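Local coordinates for isocitrate dehydrogenase [NAD] subunit 2, mitochondrial (Saccharomyces cerevisiae, PDB 3BLX), which belongs to the octameric mitochondrial enzyme that oxidatively decarboxylates isocitrate to 2-oxoglutarate in the citric acid cycle, reducing NAD(+), and also binds mitochondrial mRNA leaders, at residues 25-30 and 75-80. Residues are numbered along the deposited sequence; the frame is centred on the assembly and turned at random.
Sequences SFIEGD and QSITKN
The hydroxyl of S25 reaches the last turn of helix 71-80, where S76 and N80, one turn apart, both bond to it. N80 ND2 donates to S25 OG at 2.9 Å, a bent bond (N-H...O 134°) in which the hydroxyl stands tilted 30° from the amide plane. S25 OG is also hydrogen-bonded to S76 OG at 3.0 Å, either hydroxyl being able to donate. The CB of S25 projects at the helix, and chi1 of -59° sets OG beside its own backbone N, against I77, whose CG1 is 3.5 Å from S25 OG. Farther along, I77 and I27 cross at about a right angle and meet through their end methyls, CD1 to CD1 at 4.0 Å. N80 ND2 also donates to E54 OE1, tying the helix end to a second loop. Replacing N80 by an alanine removes the amide, which would probably leave the S25 hydroxyl with S76 as its remaining partner across this contact and E54 without that donor. The contact joins the loop between strand 22-23 and helix 33-45 to the helix leading into strand 82-85, an outermost strand, within this chain, of the eight-stranded mixed sheet; S25, F26 and I27 touch its A83, L84 and K85, respectively.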
ATOM      1  N   SER B  25      20.586  -0.228 -55.166  1.00 71.07           N
ATOM      2  CA  SER B  25      19.718   0.612 -54.337  1.00 62.67           C
ATOM      3  C   SER B  25      20.570   1.389 -53.350  1.00 55.31           C
ATOM      4  O   SER B  25      21.653   0.951 -53.003  1.00 57.55           O
ATOM      5  CB  SER B  25      18.703  -0.244 -53.589  1.00 51.73           C
ATOM      6  OG  SER B  25      17.891  -0.997 -54.467  1.00 54.00           O
ATOM      7  N   PHE B  26      20.105   2.543 -52.896  1.00 58.73           N
ATOM      8  CA  PHE B  26      20.899   3.277 -51.925  1.00 64.88           C
ATOM      9  C   PHE B  26      20.348   3.377 -50.488  1.00 89.63           C
ATOM     10  O   PHE B  26      20.799   2.654 -49.604  1.00 98.20           O
ATOM     11  CB  PHE B  26      21.297   4.641 -52.446  1.00 69.84           C
ATOM     12  CG  PHE B  26      22.642   5.073 -51.969  1.00 70.67           C
ATOM     13  CD1 PHE B  26      23.751   4.917 -52.770  1.00 67.28           C
ATOM     14  CD2 PHE B  26      22.809   5.596 -50.699  1.00 83.42           C
ATOM     15  CE1 PHE B  26      25.001   5.296 -52.329  1.00 67.58           C
ATOM     16  CE2 PHE B  26      24.060   5.971 -50.245  1.00 68.96           C
ATOM     17  CZ  PHE B  26      25.159   5.822 -51.064  1.00 70.50           C
ATOM     18  N   ILE B  27      19.390   4.263 -50.245  1.00 76.75           N
ATOM     19  CA  ILE B  27      18.959   4.547 -48.877  1.00 77.53           C
ATOM     20  C   ILE B  27      20.021   5.392 -48.227  1.00 61.65           C
ATOM     21  O   ILE B  27      20.851   4.890 -47.496  1.00 55.03           O
ATOM     22  CB  ILE B  27      18.781   3.287 -47.991  1.00 54.09           C
ATOM     23  CG1 ILE B  27      18.009   2.194 -48.720  1.00 54.25           C
ATOM     24  CG2 ILE B  27      18.115   3.658 -46.647  1.00 51.70           C
ATOM     25  CD1 ILE B  27      17.928   0.909 -47.960  1.00 44.78           C
ATOM     26  N   GLU B  28      19.990   6.685 -48.498  1.00 71.75           N
ATOM     27  CA  GLU B  28      20.988   7.584 -47.964  1.00 71.18           C
ATOM     28  C   GLU B  28      20.791   7.823 -46.481  1.00 63.21           C
ATOM     29  O   GLU B  28      21.704   8.275 -45.799  1.00 61.40           O
ATOM     30  CB  GLU B  28      20.969   8.906 -48.736  1.00 84.08           C
ATOM     31  CG  GLU B  28      21.021   8.702 -50.246  1.00 96.78           C
ATOM     32  CD  GLU B  28      21.415   9.951 -51.013  1.00115.34           C
ATOM     33  OE1 GLU B  28      21.525  11.032 -50.386  1.00110.27           O
ATOM     34  OE2 GLU B  28      21.612   9.842 -52.245  1.00106.68           O
ATOM     35  N   GLY B  29      19.604   7.512 -45.980  1.00 53.16           N
ATOM     36  CA  GLY B  29      19.311   7.742 -44.579  1.00 78.10           C
ATOM     37  C   GLY B  29      19.309   9.220 -44.227  1.00 82.06           C
ATOM     38  O   GLY B  29      19.130  10.081 -45.096  1.00 71.43           O
ATOM     39  N   ASP B  30      19.516   9.522 -42.951  1.00 74.54           N
ATOM     40  CA  ASP B  30      19.397  10.896 -42.474  1.00 79.09           C
ATOM     41  C   ASP B  30      20.524  11.307 -41.534  1.00 73.90           C
ATOM     42  O   ASP B  30      21.486  10.558 -41.332  1.00 71.89           O
ATOM     43  CB  ASP B  30      18.027  11.121 -41.822  1.00 90.43           C
ATOM     44  CG  ASP B  30      17.568   9.932 -40.990  1.00106.77           C
ATOM     45  OD1 ASP B  30      16.717   9.152 -41.480  1.00 88.53           O
ATOM     46  OD2 ASP B  30      18.064   9.775 -39.851  1.00117.51           O
ATOM     47  N   GLN B  75      10.442  -3.319 -53.773  1.00 83.24           N
ATOM     48  CA  GLN B  75      10.580  -3.724 -55.171  1.00 78.18           C
ATOM     49  C   GLN B  75      11.952  -3.370 -55.723  1.00 71.85           C
ATOM     50  O   GLN B  75      12.585  -4.166 -56.419  1.00 64.53           O
ATOM     51  CB  GLN B  75       9.491  -3.074 -56.022  1.00 75.75           C
ATOM     52  CG  GLN B  75       8.088  -3.410 -55.563  1.00 91.55           C
ATOM     53  CD  GLN B  75       7.872  -4.904 -55.429  1.00106.26           C
ATOM     54  OE1 GLN B  75       8.457  -5.707 -56.176  1.00 81.03           O
ATOM     55  NE2 GLN B  75       7.027  -5.292 -54.472  1.00 93.90           N
ATOM     56  N   SER B  76      12.403  -2.165 -55.406  1.00 59.15           N
ATOM     57  CA  SER B  76      13.713  -1.702 -55.830  1.00 66.09           C
ATOM     58  C   SER B  76      14.858  -2.620 -55.376  1.00 79.71           C
ATOM     59  O   SER B  76      15.746  -2.957 -56.157  1.00 72.94           O
ATOM     60  CB  SER B  76      13.941  -0.289 -55.304  1.00 73.26           C
ATOM     61  OG  SER B  76      15.280   0.111 -55.520  1.00 82.31           O
ATOM     62  N   ILE B  77      14.836  -3.015 -54.107  1.00 87.12           N
ATOM     63  CA  ILE B  77      15.916  -3.801 -53.526  1.00 64.11           C
ATOM     64  C   ILE B  77      15.783  -5.266 -53.909  1.00 64.57           C
ATOM     65  O   ILE B  77      16.780  -5.922 -54.143  1.00 62.84           O
ATOM     66  CB  ILE B  77      15.954  -3.651 -51.995  1.00 65.94           C
ATOM     67  CG1 ILE B  77      16.146  -2.191 -51.621  1.00 55.74           C
ATOM     68  CG2 ILE B  77      17.073  -4.445 -51.417  1.00 59.39           C
ATOM     69  CD1 ILE B  77      16.127  -1.952 -50.161  1.00 55.39           C
ATOM     70  N   THR B  78      14.553  -5.776 -53.984  1.00 63.90           N
ATOM     71  CA  THR B  78      14.324  -7.165 -54.393  1.00 64.51           C
ATOM     72  C   THR B  78      14.837  -7.385 -55.813  1.00 80.06           C
ATOM     73  O   THR B  78      15.293  -8.477 -56.176  1.00 67.74           O
ATOM     74  CB  THR B  78      12.830  -7.545 -54.358  1.00 69.07           C
ATOM     75  OG1 THR B  78      12.311  -7.360 -53.036  1.00 68.49           O
ATOM     76  CG2 THR B  78      12.634  -9.000 -54.784  1.00 61.13           C
ATOM     77  N   LYS B  79      14.754  -6.329 -56.612  1.00 83.64           N
ATOM     78  CA  LYS B  79      15.164  -6.388 -58.003  1.00 78.47           C
ATOM     79  C   LYS B  79      16.672  -6.264 -58.153  1.00 79.10           C
ATOM     80  O   LYS B  79      17.277  -7.011 -58.910  1.00 67.08           O
ATOM     81  CB  LYS B  79      14.490  -5.277 -58.803  1.00 90.47           C
ATOM     82  CG  LYS B  79      14.959  -5.190 -60.261  1.00 93.00           C
ATOM     83  CD  LYS B  79      14.976  -3.741 -60.761  1.00 88.34           C
ATOM     84  CE  LYS B  79      13.697  -2.992 -60.378  1.00101.13           C
ATOM     85  NZ  LYS B  79      13.877  -1.508 -60.437  1.00 99.97           N
ATOM     86  N   ASN B  80      17.268  -5.310 -57.444  1.00 77.08           N
ATOM     87  CA  ASN B  80      18.701  -5.042 -57.567  1.00 74.19           C
ATOM     88  C   ASN B  80      19.580  -6.065 -56.849  1.00 76.71           C
ATOM     89  O   ASN B  80      20.731  -6.286 -57.240  1.00 68.32           O
ATOM     90  CB  ASN B  80      19.024  -3.647 -57.052  1.00 75.25           C
ATOM     91  CG  ASN B  80      18.361  -2.566 -57.863  1.00 87.79           C
ATOM     92  OD1 ASN B  80      17.897  -2.807 -58.976  1.00 94.70           O
ATOM     93  ND2 ASN B  80      18.308  -1.365 -57.310  1.00 88.45           N
TER